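Side-chain contacts in endo-beta-1,4-glucanase (cellulase B) (Bacillus halodurans, PDB 4V2X), which hydrolyses internal beta-1,4 linkages of glucan chains, probably including xyloglucan and mixed-linkage beta-glucans, with a family 5 catalytic module joined to an Ig-like module and a CBM46 module: residues 530-535 / 549-554; 307-312 / 351-356. All blocks are in the same frame, centred on the assembly; numbering follows the deposited sequence. Where two conformers were deposited one is given.

Interaction 1: residues 530-535 / 549-554; sequences FGYAFS and FFREVR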
# COMPACT_ATOMS: atom_id res chain seq x y z
N PHE A 530 13.36 -2.60 -37.32
CA PHE A 530 14.61 -3.08 -37.90
C PHE A 530 14.98 -4.43 -37.29
O PHE A 530 14.94 -4.58 -36.07
CB PHE A 530 15.73 -2.06 -37.65
CG PHE A 530 16.98 -2.28 -38.47
CD1 PHE A 530 17.86 -3.32 -38.18
CD2 PHE A 530 17.29 -1.42 -39.52
CE1 PHE A 530 19.01 -3.50 -38.93
CE2 PHE A 530 18.44 -1.60 -40.27
CZ PHE A 530 19.30 -2.64 -39.98
N GLY A 531 15.31 -5.40 -38.13
CA GLY A 531 15.68 -6.74 -37.68
C GLY A 531 14.46 -7.64 -37.59
O GLY A 531 14.42 -8.71 -38.21
N TYR A 532 13.45 -7.19 -36.85
CA TYR A 532 12.25 -8.00 -36.63
C TYR A 532 11.45 -8.18 -37.92
O TYR A 532 11.07 -9.31 -38.25
CB TYR A 532 11.37 -7.38 -35.55
CG TYR A 532 10.13 -8.20 -35.27
CD1 TYR A 532 10.21 -9.37 -34.53
CD2 TYR A 532 8.90 -7.83 -35.79
CE1 TYR A 532 9.08 -10.14 -34.30
CE2 TYR A 532 7.77 -8.59 -35.57
CZ TYR A 532 7.87 -9.75 -34.81
OH TYR A 532 6.75 -10.51 -34.58
N ALA A 533 11.19 -7.08 -38.62
CA ALA A 533 10.36 -7.10 -39.83
C ALA A 533 11.17 -7.18 -41.13
O ALA A 533 10.68 -7.67 -42.15
CB ALA A 533 9.46 -5.88 -39.85
N PHE A 534 12.41 -6.70 -41.10
CA PHE A 534 13.25 -6.67 -42.28
C PHE A 534 14.70 -6.56 -41.86
O PHE A 534 14.99 -6.17 -40.72
CB PHE A 534 12.89 -5.46 -43.14
CG PHE A 534 13.23 -4.16 -42.49
CD1 PHE A 534 12.33 -3.55 -41.63
CD2 PHE A 534 14.47 -3.56 -42.70
CE1 PHE A 534 12.64 -2.35 -41.01
CE2 PHE A 534 14.79 -2.37 -42.07
CZ PHE A 534 13.87 -1.76 -41.24
N SER A 535 15.62 -6.87 -42.76
CA SER A 535 17.04 -6.76 -42.48
C SER A 535 17.85 -6.60 -43.76
O SER A 535 17.61 -7.31 -44.73
CB SER A 535 17.52 -7.99 -41.71
OG SER A 535 18.90 -7.90 -41.38
N PHE A 549 7.15 -10.41 -40.44
CA PHE A 549 6.53 -9.30 -41.18
C PHE A 549 5.29 -9.79 -41.92
O PHE A 549 4.21 -9.24 -41.75
CB PHE A 549 7.53 -8.69 -42.17
CG PHE A 549 6.92 -7.70 -43.13
CD1 PHE A 549 6.56 -6.43 -42.70
CD2 PHE A 549 6.79 -8.01 -44.47
CE1 PHE A 549 6.03 -5.50 -43.59
CE2 PHE A 549 6.27 -7.09 -45.37
CZ PHE A 549 5.89 -5.84 -44.93
N PHE A 550 5.46 -10.84 -42.72
CA PHE A 550 4.36 -11.34 -43.54
C PHE A 550 3.19 -11.91 -42.74
O PHE A 550 2.05 -11.88 -43.21
CB PHE A 550 4.87 -12.35 -44.56
CG PHE A 550 5.67 -11.73 -45.66
CD1 PHE A 550 5.08 -10.86 -46.56
CD2 PHE A 550 7.02 -12.01 -45.81
CE1 PHE A 550 5.82 -10.28 -47.58
CE2 PHE A 550 7.76 -11.44 -46.83
CZ PHE A 550 7.16 -10.57 -47.72
N ARG A 551 3.46 -12.41 -41.54
CA ARG A 551 2.37 -12.91 -40.67
C ARG A 551 1.33 -11.84 -40.37
O ARG A 551 0.17 -12.15 -40.09
CB ARG A 551 2.92 -13.48 -39.36
CG ARG A 551 3.40 -14.91 -39.45
CD ARG A 551 3.41 -15.61 -38.10
NE ARG A 551 4.35 -15.00 -37.17
CZ ARG A 551 5.66 -15.24 -37.13
NH1 ARG A 551 6.23 -16.08 -37.99
NH2 ARG A 551 6.42 -14.62 -36.23
N GLU A 552 1.73 -10.57 -40.44
CA GLU A 552 0.82 -9.46 -40.19
C GLU A 552 0.61 -8.58 -41.42
O GLU A 552 0.37 -7.38 -41.31
CB GLU A 552 1.34 -8.65 -39.00
CG GLU A 552 1.42 -9.51 -37.74
CD GLU A 552 1.76 -8.71 -36.50
OE1 GLU A 552 0.91 -7.93 -36.03
OE2 GLU A 552 2.89 -8.88 -35.99
N VAL A 553 0.68 -9.20 -42.60
CA VAL A 553 0.35 -8.55 -43.85
C VAL A 553 -0.78 -9.34 -44.51
O VAL A 553 -0.66 -10.55 -44.71
CB VAL A 553 1.56 -8.48 -44.79
CG1 VAL A 553 1.17 -7.90 -46.15
CG2 VAL A 553 2.68 -7.66 -44.15
N ARG A 554 -1.86 -8.66 -44.85
CA ARG A 554 -2.96 -9.29 -45.58
C ARG A 554 -2.61 -9.38 -47.06
O ARG A 554 -1.78 -8.62 -47.56
CB ARG A 554 -4.27 -8.55 -45.36
CG ARG A 554 -4.37 -7.19 -46.02
CD ARG A 554 -5.82 -6.77 -46.18
NE ARG A 554 -5.92 -5.48 -46.86
CZ ARG A 554 -5.89 -4.30 -46.24
NH1 ARG A 554 -5.77 -4.20 -44.92
NH2 ARG A 554 -5.98 -3.19 -46.97
O HOH W 1 4.69 -10.76 -36.51

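Interaction 2: residues 307-312 / 351-356; sequences TFVARG and RDITHM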
# COMPACT_ATOMS: atom_id res chain seq x y z
N THR A 307 12.91 11.39 -5.92
CA THR A 307 12.24 10.46 -5.03
C THR A 307 13.21 9.71 -4.11
O THR A 307 12.85 9.40 -2.96
CB THR A 307 11.40 9.46 -5.85
OG1 THR A 307 10.54 10.18 -6.73
CG2 THR A 307 10.55 8.58 -4.94
N PHE A 308 14.41 9.40 -4.60
CA PHE A 308 15.35 8.58 -3.84
C PHE A 308 16.63 9.32 -3.48
O PHE A 308 16.86 9.61 -2.30
CB PHE A 308 15.67 7.27 -4.59
CG PHE A 308 14.50 6.33 -4.62
CD1 PHE A 308 14.09 5.69 -3.47
CD2 PHE A 308 13.80 6.11 -5.79
CE1 PHE A 308 13.00 4.84 -3.48
CE2 PHE A 308 12.70 5.26 -5.81
CZ PHE A 308 12.30 4.63 -4.65
N VAL A 309 17.43 9.65 -4.48
CA VAL A 309 18.79 10.15 -4.24
C VAL A 309 18.80 11.40 -3.37
O VAL A 309 19.58 11.49 -2.41
CB VAL A 309 19.56 10.46 -5.55
CG1 VAL A 309 20.98 10.92 -5.24
CG2 VAL A 309 19.59 9.24 -6.47
N ALA A 310 17.95 12.37 -3.69
CA ALA A 310 17.90 13.63 -2.95
C ALA A 310 17.42 13.44 -1.51
O ALA A 310 17.65 14.31 -0.66
CB ALA A 310 17.00 14.62 -3.67
N ARG A 311 16.74 12.32 -1.23
CA ARG A 311 16.28 12.01 0.13
C ARG A 311 17.22 11.05 0.87
O ARG A 311 16.87 10.54 1.94
CB ARG A 311 14.89 11.37 0.08
CG ARG A 311 13.80 12.24 -0.48
CD ARG A 311 12.48 11.47 -0.52
NE ARG A 311 11.43 12.21 -1.21
CZ ARG A 311 10.35 11.68 -1.78
NH1 ARG A 311 10.14 10.36 -1.79
NH2 ARG A 311 9.47 12.49 -2.38
N GLY A 312 18.39 10.80 0.30
CA GLY A 312 19.41 9.99 0.95
C GLY A 312 19.35 8.51 0.67
O GLY A 312 20.09 7.74 1.28
N ARG A 351 23.19 13.03 -11.51
CA ARG A 351 22.25 12.62 -10.47
C ARG A 351 22.82 11.56 -9.51
O ARG A 351 22.07 10.96 -8.73
CB ARG A 351 20.96 12.16 -11.14
CG ARG A 351 20.24 13.31 -11.84
CD ARG A 351 19.21 12.82 -12.85
NE ARG A 351 18.58 13.92 -13.59
CZ ARG A 351 19.15 14.59 -14.58
NH1 ARG A 351 20.39 14.29 -14.96
NH2 ARG A 351 18.49 15.58 -15.19
N ASP A 352 24.13 11.33 -9.55
CA ASP A 352 24.80 10.45 -8.59
C ASP A 352 24.29 9.01 -8.66
O ASP A 352 24.28 8.30 -7.65
CB ASP A 352 24.62 11.00 -7.16
CG ASP A 352 25.67 10.48 -6.18
OD1 ASP A 352 26.82 10.21 -6.59
OD2 ASP A 352 25.35 10.38 -4.98
N ILE A 353 23.87 8.58 -9.84
CA ILE A 353 23.32 7.24 -10.00
C ILE A 353 24.41 6.29 -10.49
O ILE A 353 25.03 6.51 -11.53
CB ILE A 353 22.10 7.25 -10.96
CG1 ILE A 353 20.93 8.00 -10.29
CG2 ILE A 353 21.68 5.82 -11.31
CD1 ILE A 353 19.81 8.39 -11.23
N THR A 354 24.65 5.23 -9.73
CA THR A 354 25.60 4.20 -10.15
C THR A 354 24.94 3.32 -11.21
O THR A 354 23.79 2.91 -11.06
CB THR A 354 26.08 3.39 -8.94
OG1 THR A 354 27.02 4.20 -8.20
CG2 THR A 354 26.75 2.09 -9.37
N HIS A 355 25.67 3.02 -12.28
CA HIS A 355 25.11 2.27 -13.42
C HIS A 355 25.87 0.98 -13.67
O HIS A 355 27.08 0.91 -13.45
CB HIS A 355 25.07 3.14 -14.69
CG HIS A 355 26.36 3.82 -15.01
ND1 HIS A 355 27.42 3.16 -15.61
CD2 HIS A 355 26.78 5.08 -14.79
CE1 HIS A 355 28.43 4.00 -15.74
NE2 HIS A 355 28.07 5.17 -15.26
N MET A 356 25.15 -0.04 -14.12
CA MET A 356 25.76 -1.32 -14.43
C MET A 356 25.32 -1.77 -15.82
O MET A 356 24.14 -2.01 -16.05
CB MET A 356 25.37 -2.35 -13.37
CG MET A 356 25.43 -1.81 -11.94
SD MET A 356 25.33 -3.06 -10.66
CE MET A 356 26.95 -3.83 -10.81

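Interaction 1: residues 530-535 / 549-554
Ala533 and Phe549 form the apolar part of this contact, where the backbones come closest, 4.6 Å between their CA atoms. CG of Phe549 stands anti to the backbone N (chi1 171°), beside the carbonyl carbon, and the far end of the ring leads away from 530-535. The touching falls to Phe549 CB and the near ring carbon: Ala533 CB is 4.1 Å from Phe549 CD1, and Ala533 O packs 3.3 Å from Phe549 CB. A small residue suits this close approach, with its methyl against the phenylalanine. Beyond it the Phe549 ring enters the core, with Val553 CG2 3.7 Å above one face, offset toward its rim, and Ala511 and Ile574 of the neighbouring strands also in touch.

The polar part lies at the surface and is mediated by water. Tyr532 OH donates to a water (2.8 Å from its O), which in turn donates to Glu552 OE2 at 2.7 Å. The water thus links Tyr532 OH and Glu552 OE2, which are themselves 4.4 Å apart, too far for a direct bond. Long side chains with polar ends suit this exposed rim, and Arg551 brings its guanidinium to the same phenol without bonding it.

Thr546 ties the backbones together: its hydroxyl is hydrogen-bonded to Tyr532 O and to Phe549 N, next to a backbone bond between Thr546 and Ala533. The contact therefore joins the turn entering edge strand 534-537 to the short helix 547-551, a beta-hairpin followed by a helix packed on the antiparallel sheet of the CBM46 module.

Interaction 2: residues 307-312 / 351-356
Val309, in the last turn of helix 291-309, approaches the end of another helix, its CA 7.4 Å from that of Asp352 where the chain turns into strand 354-357. Both helices finish in a Schellman motif, with Gly312 and Asp352 as the C-prime residues of positive phi. For Gly312 (phi 90°) a side chain would collide with the preceding carbonyl, so glycine is the natural residue there.

Val309 reaches across with both of its methyls. CG1 stands anti to the backbone N (chi1 -178°) and CG2 anti to the carbonyl carbon, so the branched side chain straddles Arg351 O, which lies 3.7 Å from Val309 CG1 and 3.8 Å from Val309 CG2. From there the branches diverge. CG1 meets the aliphatic CB of Asp352 at 4.1 Å, the two side chains crossing at a slant, while CG2 faces Ile353 CG1 at 4.2 Å. A beta-branched residue suits the place because its short, forked end can touch three consecutive residues at once. Ile353 also packs on Phe301 and Val304 of helix 291-309 and on Leu317 of strand 315-320, between helix and sheet, and Val309 also rests on Val315 of that strand.

The charged ends turn elsewhere. Asp352 OD2 makes a salt bridge with Arg63 NE, and Arg351 NH2 one with Asp302 OD1 on helix 291-309; Arg351 O, beside the valine methyls, is hydrogen-bonded by His305 ND1.

Between the two segments the chemistry is thus van der Waals contact of one valine with a carbonyl and two aliphatic carbons. Such contacts give close fit but little directional preference; directional bonds from 351-356 to helix 291-309 include those with Asp302 and His305.

In the fold
The two contacts belong to different modules: interaction 2 lies on the outer layer of the (beta/alpha)8 barrel, interaction 1 in the CBM46 module, with centres about 40 Å apart and no element in common. Interaction 1 joins the turn before strand 534-537 to helix 547-551; interaction 2 joins the C-terminal ends of two barrel helices, one leading into strand 354-357. Each is only partly buried. Interaction 1 passes from an aromatic side chain in the sheet's packing to a water bridge at the exposed rim. Interaction 2 has no exposed member and rests on van der Waals contact of a valine with a carbonyl oxygen and aliphatic carbons, the charges of Arg351 and Asp352 being paired with Asp302 and Arg63. The larger buried surface belongs to interaction 1, 174 against 107 Å².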